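Local coordinates for protein putative oxidoreductase (Jannaschia sp., PDB 3C24) that is a putative oxidoreductase that probably binds a nicotinamide adenine dinucleotide cofactor in its Rossmann-type domain, its substrate and reaction being unknown, at residues T117-H122 / I164-C169; C124-F129 / R138-G143; Q148-A153 / S174-T179. All coordinates share one frame; numbering follows the deposited sequence. Where two conformers were deposited one is given.

After the first four strands of the sheet, strand 117-123 supplies one side of interaction 1. The chain then leaves the sheet at 124-129, passes the short helix 135-138, and returns at 138-143. Interaction 2 closes this small loop, which lies wholly within the larger loop closed by interaction 1. Strand 148-156 follows, antiparallel to strand 117-123. Helix 160-172 then packs back on strand 117-123 and completes interaction 1. Interaction 3 closes the loop through this helix by pairing strand 176-181 with strand 148-156, so interactions 1 and 3 cross. A probable hydrogen bond from Cys124 N to Ala149 O joins interactions 2 and 3. Both touch the second subunit.

Interaction 1: residues T117-H122 / I164-C169; sequences TYFIGH and IGADIC
At chi1 -172° the Phe119 side chain swings its CG opposite the backbone N, and the ring reaches from strand 117-123 onto helix 160-172 at Gly165. The sulfur of Cys169, turned away from its own carbonyl carbon (chi1 -69°), comes to the same ring. Gly165 CA sits almost straight above the centre of one ring face, 3.6 Å from the Phe119 centroid. This is a CH-pi contact. The ring runs on along the helix backbone, and Phe119 CZ comes within 3.3 Å of Gly165 C. Phe119 CZ is also 3.3 Å from Ala166 N, while Ala166 CB is farther, 4.4 Å from Phe119 CZ. A side chain at Gly165 would run into the ring, so the bare backbone lets the two elements approach closely. Cys169 SG takes the ring edge instead, 3.8 Å from Phe119 CE1, in a sulfur-aromatic contact. The same Cys169 SG lies 4.1 Å from Gly121 CA. A CB on Gly121 would clash with it. All five touching residues are buried.

The strand and helix segments run 35° apart, with their axes 8.9 Å from each other at closest approach. Phe119 also meets the Tyr162 ring and touches Cys152 of strand 148-156, where Cys169 touches Ile150. On the other side of the sheet Ile120 packs against helix 184-217, so strand 117-123 lies between helices 160-172 and 184-217.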
ATOM      1  N   THR A 117      35.519 -10.234   7.316  1.00 14.27           N
ATOM      2  CA  THR A 117      34.622  -9.361   6.583  1.00 12.23           C
ATOM      3  C   THR A 117      33.234  -9.475   7.171  1.00 15.30           C
ATOM      4  O   THR A 117      32.789 -10.573   7.505  1.00 14.82           O
ATOM      5  CB  THR A 117      34.557  -9.801   5.104  1.00 15.01           C
ATOM      6  OG1 THR A 117      35.807  -9.518   4.462  1.00 16.33           O
ATOM      7  CG2 THR A 117      33.383  -9.132   4.350  1.00 16.00           C
ATOM      8  N   TYR A 118      32.585  -8.336   7.320  1.00 14.00           N
ATOM      9  CA  TYR A 118      31.170  -8.261   7.679  1.00 12.52           C
ATOM     10  C   TYR A 118      30.462  -7.688   6.481  1.00 16.27           C
ATOM     11  O   TYR A 118      30.821  -6.615   5.965  1.00 15.52           O
ATOM     12  CB  TYR A 118      30.931  -7.351   8.913  1.00 13.62           C
ATOM     13  CG  TYR A 118      31.286  -7.939  10.252  1.00 16.11           C
ATOM     14  CD1 TYR A 118      30.780  -9.129  10.659  1.00 18.06           C
ATOM     15  CD2 TYR A 118      31.995  -7.185  11.185  1.00 13.74           C
ATOM     16  CE1 TYR A 118      31.086  -9.634  11.919  1.00 18.46           C
ATOM     17  CE2 TYR A 118      32.305  -7.688  12.438  1.00 16.86           C
ATOM     18  CZ  TYR A 118      31.840  -8.882  12.813  1.00 20.56           C
ATOM     19  OH  TYR A 118      32.138  -9.331  14.092  1.00 17.94           O
ATOM     20  N   PHE A 119      29.456  -8.427   6.043  1.00 15.31           N
ATOM     21  CA  PHE A 119      28.635  -8.083   4.906  1.00 15.46           C
ATOM     22  C   PHE A 119      27.194  -8.161   5.365  1.00 14.84           C
ATOM     23  O   PHE A 119      26.800  -9.136   5.978  1.00 14.31           O
ATOM     24  CB  PHE A 119      28.899  -9.049   3.760  1.00 14.95           C
ATOM     25  CG  PHE A 119      28.228  -8.654   2.462  1.00 14.66           C
ATOM     26  CD1 PHE A 119      26.914  -9.020   2.192  1.00 15.35           C
ATOM     27  CD2 PHE A 119      28.907  -7.963   1.496  1.00 16.17           C
ATOM     28  CE1 PHE A 119      26.305  -8.636   1.009  1.00 17.15           C
ATOM     29  CE2 PHE A 119      28.287  -7.601   0.329  1.00 14.26           C
ATOM     30  CZ  PHE A 119      26.996  -7.963   0.087  1.00 16.96           C
ATOM     31  N   ILE A 120      26.446  -7.133   5.015  1.00 14.08           N
ATOM     32  CA  ILE A 120      24.995  -6.998   5.356  1.00 13.79           C
ATOM     33  C   ILE A 120      24.172  -7.021   4.085  1.00 15.26           C
ATOM     34  O   ILE A 120      24.430  -6.292   3.128  1.00 17.04           O
ATOM     35  CB  ILE A 120      24.658  -5.729   6.171  1.00 14.28           C
ATOM     36  CG1 ILE A 120      25.661  -5.486   7.289  1.00 17.38           C
ATOM     37  CG2 ILE A 120      23.244  -5.852   6.686  1.00 15.08           C
ATOM     38  CD1 ILE A 120      25.468  -4.115   7.957  1.00 19.10           C
ATOM     39  N   GLY A 121      23.116  -7.849   4.086  1.00 14.76           N
ATOM     40  CA  GLY A 121      22.142  -7.848   3.005  1.00 17.53           C
ATOM     41  C   GLY A 121      20.731  -7.817   3.544  1.00 17.81           C
ATOM     42  O   GLY A 121      20.501  -8.189   4.678  1.00 16.94           O
ATOM     43  N   HIS A 122      19.820  -7.239   2.770  1.00 17.77           N
ATOM     44  CA  HIS A 122      18.402  -7.266   3.137  1.00 15.91           C
ATOM     45  C   HIS A 122      17.543  -7.163   1.903  1.00 16.49           C
ATOM     46  O   HIS A 122      17.834  -6.346   1.037  1.00 16.75           O
ATOM     47  CB  HIS A 122      18.105  -6.126   4.084  1.00 15.19           C
ATOM     48  CG  HIS A 122      16.888  -6.381   4.914  1.00 16.37           C
ATOM     49  ND1 HIS A 122      16.939  -7.142   6.061  1.00 23.62           N
ATOM     50  CD2 HIS A 122      15.583  -6.105   4.693  1.00 20.29           C
ATOM     51  CE1 HIS A 122      15.719  -7.231   6.567  1.00 30.58           C
ATOM     52  NE2 HIS A 122      14.881  -6.611   5.758  1.00 23.14           N
ATOM     53  N   ILE A 164      31.335 -10.894  -3.723  1.00 15.54           N
ATOM     54  CA  ILE A 164      31.081 -12.250  -3.253  1.00 17.09           C
ATOM     55  C   ILE A 164      29.790 -12.237  -2.391  1.00 15.60           C
ATOM     56  O   ILE A 164      28.872 -13.021  -2.578  1.00 16.95           O
ATOM     57  CB  ILE A 164      32.279 -12.823  -2.491  1.00 17.25           C
ATOM     58  CG1 ILE A 164      33.479 -12.943  -3.441  1.00 19.13           C
ATOM     59  CG2 ILE A 164      31.902 -14.155  -1.864  1.00 17.55           C
ATOM     60  CD1 ILE A 164      34.841 -13.136  -2.733  1.00 21.07           C
ATOM     61  N   GLY A 165      29.738 -11.327  -1.445  1.00 16.29           N
ATOM     62  CA  GLY A 165      28.564 -11.235  -0.584  1.00 14.18           C
ATOM     63  C   GLY A 165      27.316 -10.960  -1.374  1.00 15.13           C
ATOM     64  O   GLY A 165      26.244 -11.480  -1.083  1.00 15.65           O
ATOM     65  N   ALA A 166      27.419 -10.092  -2.388  1.00 15.81           N
ATOM     66  CA  ALA A 166      26.267  -9.770  -3.234  1.00 13.61           C
ATOM     67  C   ALA A 166      25.757 -11.010  -3.993  1.00 15.99           C
ATOM     68  O   ALA A 166      24.539 -11.243  -4.118  1.00 16.93           O
ATOM     69  CB  ALA A 166      26.608  -8.642  -4.208  1.00 16.46           C
ATOM     70  N   ASP A 167      26.720 -11.761  -4.505  1.00 16.60           N
ATOM     71  CA  ASP A 167      26.400 -13.008  -5.232  1.00 16.08           C
ATOM     72  C   ASP A 167      25.660 -13.992  -4.310  1.00 15.73           C
ATOM     73  O   ASP A 167      24.684 -14.651  -4.722  1.00 19.53           O
ATOM     74  CB  ASP A 167      27.648 -13.648  -5.793  1.00 17.59           C
ATOM     75  CG  ASP A 167      27.338 -14.856  -6.641  1.00 26.32           C
ATOM     76  OD1 ASP A 167      26.857 -14.668  -7.769  1.00 24.60           O
ATOM     77  OD2 ASP A 167      27.587 -15.989  -6.180  1.00 32.85           O
ATOM     78  N   ILE A 168      26.115 -14.096  -3.077  1.00 17.12           N
ATOM     79  CA  ILE A 168      25.471 -14.991  -2.132  1.00 16.07           C
ATOM     80  C   ILE A 168      24.036 -14.522  -1.857  1.00 17.64           C
ATOM     81  O   ILE A 168      23.068 -15.316  -1.923  1.00 16.18           O
ATOM     82  CB  ILE A 168      26.239 -15.168  -0.830  1.00 15.85           C
ATOM     83  CG1 ILE A 168      27.670 -15.701  -1.093  1.00 17.89           C
ATOM     84  CG2 ILE A 168      25.482 -16.130   0.078  1.00 16.61           C
ATOM     85  CD1 ILE A 168      27.696 -16.907  -1.963  1.00 19.92           C
ATOM     86  N   CYS A 169      23.883 -13.229  -1.628  1.00 17.16           N
ATOM     87  CA  CYS A 169      22.531 -12.675  -1.378  1.00 17.03           C
ATOM     88  C   CYS A 169      21.614 -12.832  -2.570  1.00 17.02           C
ATOM     89  O   CYS A 169      20.422 -13.127  -2.418  1.00 16.01           O
ATOM     90  CB  CYS A 169      22.593 -11.197  -0.977  1.00 17.07           C
ATOM     91  SG  CYS A 169      23.313 -10.957   0.649  1.00 18.89           S
TER

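Interaction 2: residues C124-F129 / R138-G143; sequences CHPPLF and RTDYHG
The His125 ring receives His142 O at its edge, in the ring plane, and the edge of the His142 ring is turned toward the face of the His125 ring. This second contact is an offset edge-to-face pair, with centroids 5.8 Å apart and planes at 80°. His125 CG lies anti to the carbonyl carbon (chi1 -57°), which puts ND1 beside His142 O. His125 ND1 donates to His142 O at 2.7 Å, almost straight (176°), and this fixes the ring's rotation. Tyr141 O, 3.6 Å from His125 CB, is buried without a polar partner. Pro126 packs against the returning backbone, with CG 3.3 Å from Asp140 O. Asp140 shapes that backbone. Gly143 N meets Asp140 OD1 on the syn side at 2.8 Å (Asx motif). His142 N comes to OD1 from above the carboxylate plane, on the same face (Asx turn). With an alanine at His125, His142 O is likely to lose its donor and the His142 ring its aromatic neighbour. His231 on helix 221-239 of the second subunit also meets His125. In the chain the two loops link strand 117-123 to strand 148-156, on either end of the short helix 135-138.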
ATOM      1  N   CYS A 124      14.356  -6.172  -0.516  1.00 15.40           N
ATOM      2  CA  CYS A 124      13.374  -5.075  -0.599  1.00 15.44           C
ATOM      3  C   CYS A 124      11.963  -5.648  -0.457  1.00 17.56           C
ATOM      4  O   CYS A 124      11.031  -4.968  -0.042  1.00 15.29           O
ATOM      5  CB  CYS A 124      13.446  -4.291  -1.909  1.00 16.43           C
ATOM      6  SG  CYS A 124      14.955  -3.307  -2.108  1.00 19.38           S
ATOM      7  N   HIS A 125      11.875  -6.925  -0.805  1.00 15.92           N
ATOM      8  CA  HIS A 125      10.654  -7.721  -0.970  1.00 13.84           C
ATOM      9  C   HIS A 125      10.047  -7.424  -2.378  1.00 15.54           C
ATOM     10  O   HIS A 125      10.291  -6.351  -2.954  1.00 16.44           O
ATOM     11  CB  HIS A 125       9.603  -7.488   0.104  1.00 14.54           C
ATOM     12  CG  HIS A 125      10.117  -7.753   1.449  1.00 16.29           C
ATOM     13  ND1 HIS A 125      10.607  -8.983   1.842  1.00 17.90           N
ATOM     14  CD2 HIS A 125      10.283  -6.918   2.497  1.00 18.21           C
ATOM     15  CE1 HIS A 125      11.027  -8.892   3.100  1.00 19.15           C
ATOM     16  NE2 HIS A 125      10.863  -7.652   3.510  1.00 20.85           N
ATOM     17  N   PRO A 126       9.265  -8.376  -2.938  1.00 15.90           N
ATOM     18  CA  PRO A 126       8.709  -8.054  -4.244  1.00 14.62           C
ATOM     19  C   PRO A 126       7.862  -6.776  -4.216  1.00 16.01           C
ATOM     20  O   PRO A 126       7.186  -6.468  -3.224  1.00 15.12           O
ATOM     21  CB  PRO A 126       7.916  -9.312  -4.604  1.00 16.35           C
ATOM     22  CG  PRO A 126       8.543 -10.394  -3.764  1.00 15.62           C
ATOM     23  CD  PRO A 126       9.003  -9.772  -2.520  1.00 15.05           C
ATOM     24  N   PRO A 127       7.844  -6.038  -5.312  1.00 17.44           N
ATOM     25  CA  PRO A 127       7.059  -4.804  -5.306  1.00 16.60           C
ATOM     26  C   PRO A 127       5.554  -4.956  -5.372  1.00 17.59           C
ATOM     27  O   PRO A 127       5.025  -5.917  -5.919  1.00 15.13           O
ATOM     28  CB  PRO A 127       7.496  -4.113  -6.575  1.00 17.14           C
ATOM     29  CG  PRO A 127       7.985  -5.187  -7.504  1.00 20.61           C
ATOM     30  CD  PRO A 127       8.557  -6.273  -6.572  1.00 17.33           C
ATOM     31  N   LEU A 128       4.923  -4.048  -4.628  0.50 13.29           N
ATOM     32  CA  LEU A 128       3.468  -3.934  -4.463  0.50 11.94           C
ATOM     33  C   LEU A 128       2.736  -4.060  -5.794  0.50 13.54           C
ATOM     34  O   LEU A 128       1.782  -4.797  -5.876  0.50 13.51           O
ATOM     35  CB  LEU A 128       3.088  -2.636  -3.714  0.50 16.03           C
ATOM     36  CG  LEU A 128       1.572  -2.489  -3.456  0.50 15.05           C
ATOM     37  CD1 LEU A 128       1.028  -3.589  -2.570  0.50 18.60           C
ATOM     38  CD2 LEU A 128       1.313  -1.111  -2.842  0.50 14.02           C
ATOM     39  N   PHE A 129       3.146  -3.309  -6.792  0.50 13.39           N
ATOM     40  CA  PHE A 129       2.600  -3.451  -8.144  0.50 14.26           C
ATOM     41  C   PHE A 129       3.630  -4.204  -8.979  0.50 18.10           C
ATOM     42  O   PHE A 129       4.801  -3.846  -8.964  0.50 14.74           O
ATOM     43  CB  PHE A 129       2.260  -2.065  -8.736  0.50 17.44           C
ATOM     44  CG  PHE A 129       1.370  -1.211  -7.827  0.50 14.69           C
ATOM     45  CD1 PHE A 129       0.051  -1.582  -7.562  0.50 18.55           C
ATOM     46  CD2 PHE A 129       1.831  -0.035  -7.259  0.50 11.33           C
ATOM     47  CE1 PHE A 129      -0.776  -0.812  -6.723  0.50 16.53           C
ATOM     48  CE2 PHE A 129       1.001   0.740  -6.408  0.50 16.32           C
ATOM     49  CZ  PHE A 129      -0.301   0.347  -6.150  0.50 16.16           C
ATOM     50  N   ARG A 138       2.502 -14.339  -7.372  1.00 18.89           N
ATOM     51  CA  ARG A 138       1.579 -13.252  -7.098  1.00 21.83           C
ATOM     52  C   ARG A 138       1.271 -13.107  -5.622  1.00 22.17           C
ATOM     53  O   ARG A 138       0.988 -11.997  -5.198  1.00 23.46           O
ATOM     54  CB  ARG A 138       0.285 -13.369  -7.898  1.00 20.73           C
ATOM     55  CG  ARG A 138       0.559 -13.226  -9.395  1.00 20.98           C
ATOM     56  CD  ARG A 138      -0.725 -13.170 -10.212  1.00 23.17           C
ATOM     57  NE  ARG A 138      -1.342 -11.853 -10.053  1.00 22.58           N
ATOM     58  CZ  ARG A 138      -2.396 -11.445 -10.721  1.00 24.61           C
ATOM     59  NH1 ARG A 138      -2.944 -12.238 -11.622  1.00 18.36           N
ATOM     60  NH2 ARG A 138      -2.849 -10.221 -10.530  1.00 23.69           N
ATOM     61  N   THR A 139       1.347 -14.199  -4.875  1.00 19.72           N
ATOM     62  CA  THR A 139       1.099 -14.187  -3.430  1.00 21.33           C
ATOM     63  C   THR A 139       2.385 -14.336  -2.642  1.00 19.35           C
ATOM     64  O   THR A 139       2.373 -14.589  -1.445  1.00 21.14           O
ATOM     65  CB  THR A 139       0.079 -15.260  -2.990  1.00 25.96           C
ATOM     66  OG1 THR A 139       0.528 -16.574  -3.372  1.00 20.90           O
ATOM     67  CG2 THR A 139      -1.315 -14.963  -3.620  1.00 24.07           C
ATOM     68  N   ASP A 140       3.493 -14.105  -3.329  1.00 16.10           N
ATOM     69  CA  ASP A 140       4.808 -14.033  -2.672  1.00 15.95           C
ATOM     70  C   ASP A 140       5.125 -12.603  -2.254  1.00 15.61           C
ATOM     71  O   ASP A 140       5.593 -11.787  -3.048  1.00 17.97           O
ATOM     72  CB  ASP A 140       5.929 -14.571  -3.570  1.00 17.61           C
ATOM     73  CG  ASP A 140       7.287 -14.405  -2.931  1.00 18.65           C
ATOM     74  OD1 ASP A 140       7.314 -14.245  -1.680  1.00 16.57           O
ATOM     75  OD2 ASP A 140       8.302 -14.366  -3.670  1.00 16.38           O
ATOM     76  N   TYR A 141       4.824 -12.315  -1.000  1.00 14.29           N
ATOM     77  CA  TYR A 141       5.005 -10.955  -0.501  1.00 15.96           C
ATOM     78  C   TYR A 141       6.349 -10.760   0.118  1.00 18.91           C
ATOM     79  O   TYR A 141       6.709  -9.653   0.376  1.00 18.76           O
ATOM     80  CB  TYR A 141       3.901 -10.593   0.491  1.00 18.60           C
ATOM     81  CG  TYR A 141       2.494 -10.810  -0.046  1.00 17.24           C
ATOM     82  CD1 TYR A 141       1.998 -10.003  -1.042  1.00 17.10           C
ATOM     83  CD2 TYR A 141       1.707 -11.846   0.406  1.00 18.66           C
ATOM     84  CE1 TYR A 141       0.738 -10.179  -1.538  1.00 27.52           C
ATOM     85  CE2 TYR A 141       0.429 -12.035  -0.081  1.00 17.50           C
ATOM     86  CZ  TYR A 141      -0.045 -11.194  -1.068  1.00 21.23           C
ATOM     87  OH  TYR A 141      -1.306 -11.341  -1.638  1.00 27.65           O
ATOM     88  N   HIS A 142       7.095 -11.849   0.275  1.00 19.85           N
ATOM     89  CA  HIS A 142       8.403 -11.805   0.921  1.00 18.00           C
ATOM     90  C   HIS A 142       9.606 -11.908   0.038  1.00 16.79           C
ATOM     91  O   HIS A 142      10.583 -11.226   0.284  1.00 19.19           O
ATOM     92  CB  HIS A 142       8.506 -12.894   1.972  1.00 19.08           C
ATOM     93  CG  HIS A 142       7.629 -12.633   3.153  1.00 22.38           C
ATOM     94  ND1 HIS A 142       8.069 -11.979   4.286  1.00 25.03           N
ATOM     95  CD2 HIS A 142       6.307 -12.825   3.316  1.00 22.97           C
ATOM     96  CE1 HIS A 142       7.058 -11.866   5.127  1.00 18.59           C
ATOM     97  NE2 HIS A 142       5.973 -12.344   4.556  1.00 24.55           N
ATOM     98  N   GLY A 143       9.515 -12.733  -1.008  1.00 15.86           N
ATOM     99  CA  GLY A 143      10.659 -12.976  -1.891  1.00 19.60           C
ATOM    100  C   GLY A 143      10.985 -14.428  -2.001  1.00 19.16           C
ATOM    101  O   GLY A 143      10.578 -15.258  -1.164  1.00 17.77           O
TER

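Interaction 3: residues Q148-A153 / S174-T179; sequences QAIVCA and SPVTRT
Three backbone hydrogen bonds join Gln148 and Ile150 to segment 174-179. Thr177 N donates to Gln148 O at 2.9 Å, from above the carbonyl plane. Ile150 N donates to Arg178 O at 2.9 Å, nearly along the C=O axis. Gln148 N reaches Pro175 O at 3.1 Å and lies in its carbonyl plane. A CA-H...O contact from Val176 CA meets Gln148 O. Three polar ends have their main partners outside: Gln148 NE2 binds Trp173 O, Thr179 OG1 binds Glu170, and Arg178 NE forms a salt bridge with Asp226 of the second subunit.

Ile150 centres the packing. Its CG2 meets Val176 CG2 at 3.8 Å, and the two side chains cross at about a right angle. With chi1 at 68°, CG1 lies between the backbone N and the carbonyl carbon, and Ile150 runs alongside Thr179. Thr179 CG2 also touches Cys152 SG at 3.7 Å. Ala149 CB meets Arg178 CB at 4.1 Å.

The strands pair in parallel, Gln148 with Val176 and Ile150 with Thr179. The one-residue shift between these pairs is a beta bulge. Helix 160-172 connects the two strands, so the arrangement is a beta-alpha-beta unit. It adds strand 176-181 to the edge of the Rossmann-like sheet.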
ATOM      1  N   GLN A 148      12.428  -9.471  -7.019  1.00 15.97           N
ATOM      2  CA  GLN A 148      12.599  -8.369  -6.079  1.00 15.64           C
ATOM      3  C   GLN A 148      13.979  -7.797  -6.240  1.00 15.55           C
ATOM      4  O   GLN A 148      14.868  -8.461  -6.769  1.00 16.76           O
ATOM      5  CB  GLN A 148      12.458  -8.853  -4.637  1.00 18.90           C
ATOM      6  CG  GLN A 148      13.638  -9.732  -4.155  1.00 16.51           C
ATOM      7  CD  GLN A 148      13.484 -10.133  -2.692  1.00 15.15           C
ATOM      8  OE1 GLN A 148      12.984  -9.360  -1.868  1.00 18.43           O
ATOM      9  NE2 GLN A 148      13.921 -11.350  -2.352  1.00 14.63           N
ATOM     10  N   ALA A 149      14.131  -6.580  -5.766  1.00 16.65           N
ATOM     11  CA  ALA A 149      15.444  -5.957  -5.624  1.00 15.89           C
ATOM     12  C   ALA A 149      15.958  -6.246  -4.176  1.00 15.12           C
ATOM     13  O   ALA A 149      15.201  -6.642  -3.284  1.00 14.16           O
ATOM     14  CB  ALA A 149      15.316  -4.424  -5.832  1.00 16.18           C
ATOM     15  N   ILE A 150      17.254  -6.078  -3.954  1.00 16.65           N
ATOM     16  CA  ILE A 150      17.849  -6.213  -2.624  1.00 16.11           C
ATOM     17  C   ILE A 150      18.835  -5.061  -2.381  1.00 15.47           C
ATOM     18  O   ILE A 150      19.216  -4.342  -3.315  1.00 15.32           O
ATOM     19  CB  ILE A 150      18.569  -7.567  -2.447  1.00 16.83           C
ATOM     20  CG1 ILE A 150      19.827  -7.652  -3.323  1.00 15.05           C
ATOM     21  CG2 ILE A 150      17.606  -8.749  -2.788  1.00 17.50           C
ATOM     22  CD1 ILE A 150      20.655  -8.965  -3.050  1.00 17.13           C
ATOM     23  N   VAL A 151      19.212  -4.899  -1.111  1.00 15.31           N
ATOM     24  CA  VAL A 151      20.205  -3.889  -0.696  0.50 14.69           C
ATOM     25  C   VAL A 151      21.317  -4.554   0.095  1.00 15.55           C
ATOM     26  O   VAL A 151      21.065  -5.458   0.915  1.00 16.67           O
ATOM     27  CB  VAL A 151      19.577  -2.729   0.134  0.50 14.75           C
ATOM     28  CG1 VAL A 151      18.646  -1.882  -0.743  0.50 14.43           C
ATOM     29  CG2 VAL A 151      18.877  -3.276   1.399  0.50 14.78           C
ATOM     30  N   CYS A 152      22.548  -4.138  -0.175  1.00 18.26           N
ATOM     31  CA  CYS A 152      23.718  -4.719   0.469  1.00 17.04           C
ATOM     32  C   CYS A 152      24.737  -3.683   0.838  1.00 16.73           C
ATOM     33  O   CYS A 152      24.898  -2.678   0.154  1.00 15.75           O
ATOM     34  CB  CYS A 152      24.420  -5.685  -0.496  1.00 14.70           C
ATOM     35  SG  CYS A 152      23.434  -7.059  -1.167  1.00 18.76           S
ATOM     36  N   ALA A 153      25.466  -3.981   1.909  1.00 14.83           N
ATOM     37  CA  ALA A 153      26.553  -3.159   2.366  1.00 16.84           C
ATOM     38  C   ALA A 153      27.747  -3.958   2.809  1.00 14.47           C
ATOM     39  O   ALA A 153      27.627  -4.988   3.486  1.00 15.99           O
ATOM     40  CB  ALA A 153      26.105  -2.319   3.550  1.00 14.32           C
ATOM     41  N   SER A 174      16.886 -15.073  -4.747  1.00 16.69           N
ATOM     42  CA  SER A 174      16.495 -15.112  -6.176  1.00 16.71           C
ATOM     43  C   SER A 174      14.993 -15.333  -6.309  1.00 16.79           C
ATOM     44  O   SER A 174      14.428 -16.069  -5.542  1.00 15.75           O
ATOM     45  CB  SER A 174      17.233 -16.194  -6.965  1.00 19.85           C
ATOM     46  OG  SER A 174      16.859 -17.467  -6.510  1.00 21.42           O
ATOM     47  N   PRO A 175      14.377 -14.766  -7.354  1.00 17.40           N
ATOM     48  CA  PRO A 175      15.048 -13.983  -8.388  1.00 17.66           C
ATOM     49  C   PRO A 175      15.197 -12.534  -8.023  1.00 17.16           C
ATOM     50  O   PRO A 175      14.260 -11.901  -7.549  1.00 17.43           O
ATOM     51  CB  PRO A 175      14.128 -14.172  -9.616  1.00 16.56           C
ATOM     52  CG  PRO A 175      12.805 -14.433  -9.041  1.00 17.50           C
ATOM     53  CD  PRO A 175      13.040 -15.221  -7.793  1.00 15.69           C
ATOM     54  N   VAL A 176      16.403 -12.015  -8.208  1.00 16.23           N
ATOM     55  CA  VAL A 176      16.725 -10.616  -7.882  1.00 17.20           C
ATOM     56  C   VAL A 176      16.970  -9.845  -9.148  1.00 19.55           C
ATOM     57  O   VAL A 176      17.765 -10.246 -10.013  1.00 20.71           O
ATOM     58  CB  VAL A 176      18.001 -10.544  -6.963  1.00 18.73           C
ATOM     59  CG1 VAL A 176      18.465  -9.081  -6.711  1.00 18.39           C
ATOM     60  CG2 VAL A 176      17.779 -11.292  -5.661  1.00 18.00           C
ATOM     61  N   THR A 177      16.341  -8.698  -9.229  1.00 17.36           N
ATOM     62  CA  THR A 177      16.460  -7.880 -10.406  1.00 21.22           C
ATOM     63  C   THR A 177      17.608  -6.918 -10.317  1.00 23.72           C
ATOM     64  O   THR A 177      18.323  -6.709 -11.275  1.00 25.80           O
ATOM     65  CB  THR A 177      15.173  -7.086 -10.632  1.00 23.56           C
ATOM     66  OG1 THR A 177      14.815  -6.404  -9.434  1.00 23.43           O
ATOM     67  CG2 THR A 177      14.063  -8.023 -11.005  1.00 22.13           C
ATOM     68  N   ARG A 178      17.673  -6.261  -9.182  1.00 20.93           N
ATOM     69  CA  ARG A 178      18.668  -5.223  -8.888  1.00 21.82           C
ATOM     70  C   ARG A 178      19.244  -5.397  -7.492  1.00 19.11           C
ATOM     71  O   ARG A 178      18.524  -5.700  -6.573  1.00 19.98           O
ATOM     72  CB  ARG A 178      17.997  -3.828  -8.901  1.00 20.99           C
ATOM     73  CG  ARG A 178      17.427  -3.381 -10.201  1.00 30.18           C
ATOM     74  CD  ARG A 178      16.884  -1.957 -10.171  1.00 27.36           C
ATOM     75  NE  ARG A 178      15.545  -1.834  -9.599  1.00 25.71           N
ATOM     76  CZ  ARG A 178      14.448  -2.178 -10.245  1.00 40.17           C
ATOM     77  NH1 ARG A 178      14.523  -2.658 -11.479  1.00 44.96           N
ATOM     78  NH2 ARG A 178      13.273  -2.036  -9.669  1.00 45.12           N
ATOM     79  N   THR A 179      20.552  -5.176  -7.384  1.00 18.10           N
ATOM     80  CA  THR A 179      21.257  -5.168  -6.118  1.00 16.34           C
ATOM     81  C   THR A 179      21.868  -3.811  -5.902  1.00 17.10           C
ATOM     82  O   THR A 179      22.818  -3.423  -6.583  1.00 19.06           O
ATOM     83  CB  THR A 179      22.385  -6.204  -6.120  1.00 18.80           C
ATOM     84  OG1 THR A 179      21.814  -7.481  -6.459  1.00 20.02           O
ATOM     85  CG2 THR A 179      23.031  -6.315  -4.791  1.00 18.19           C
TER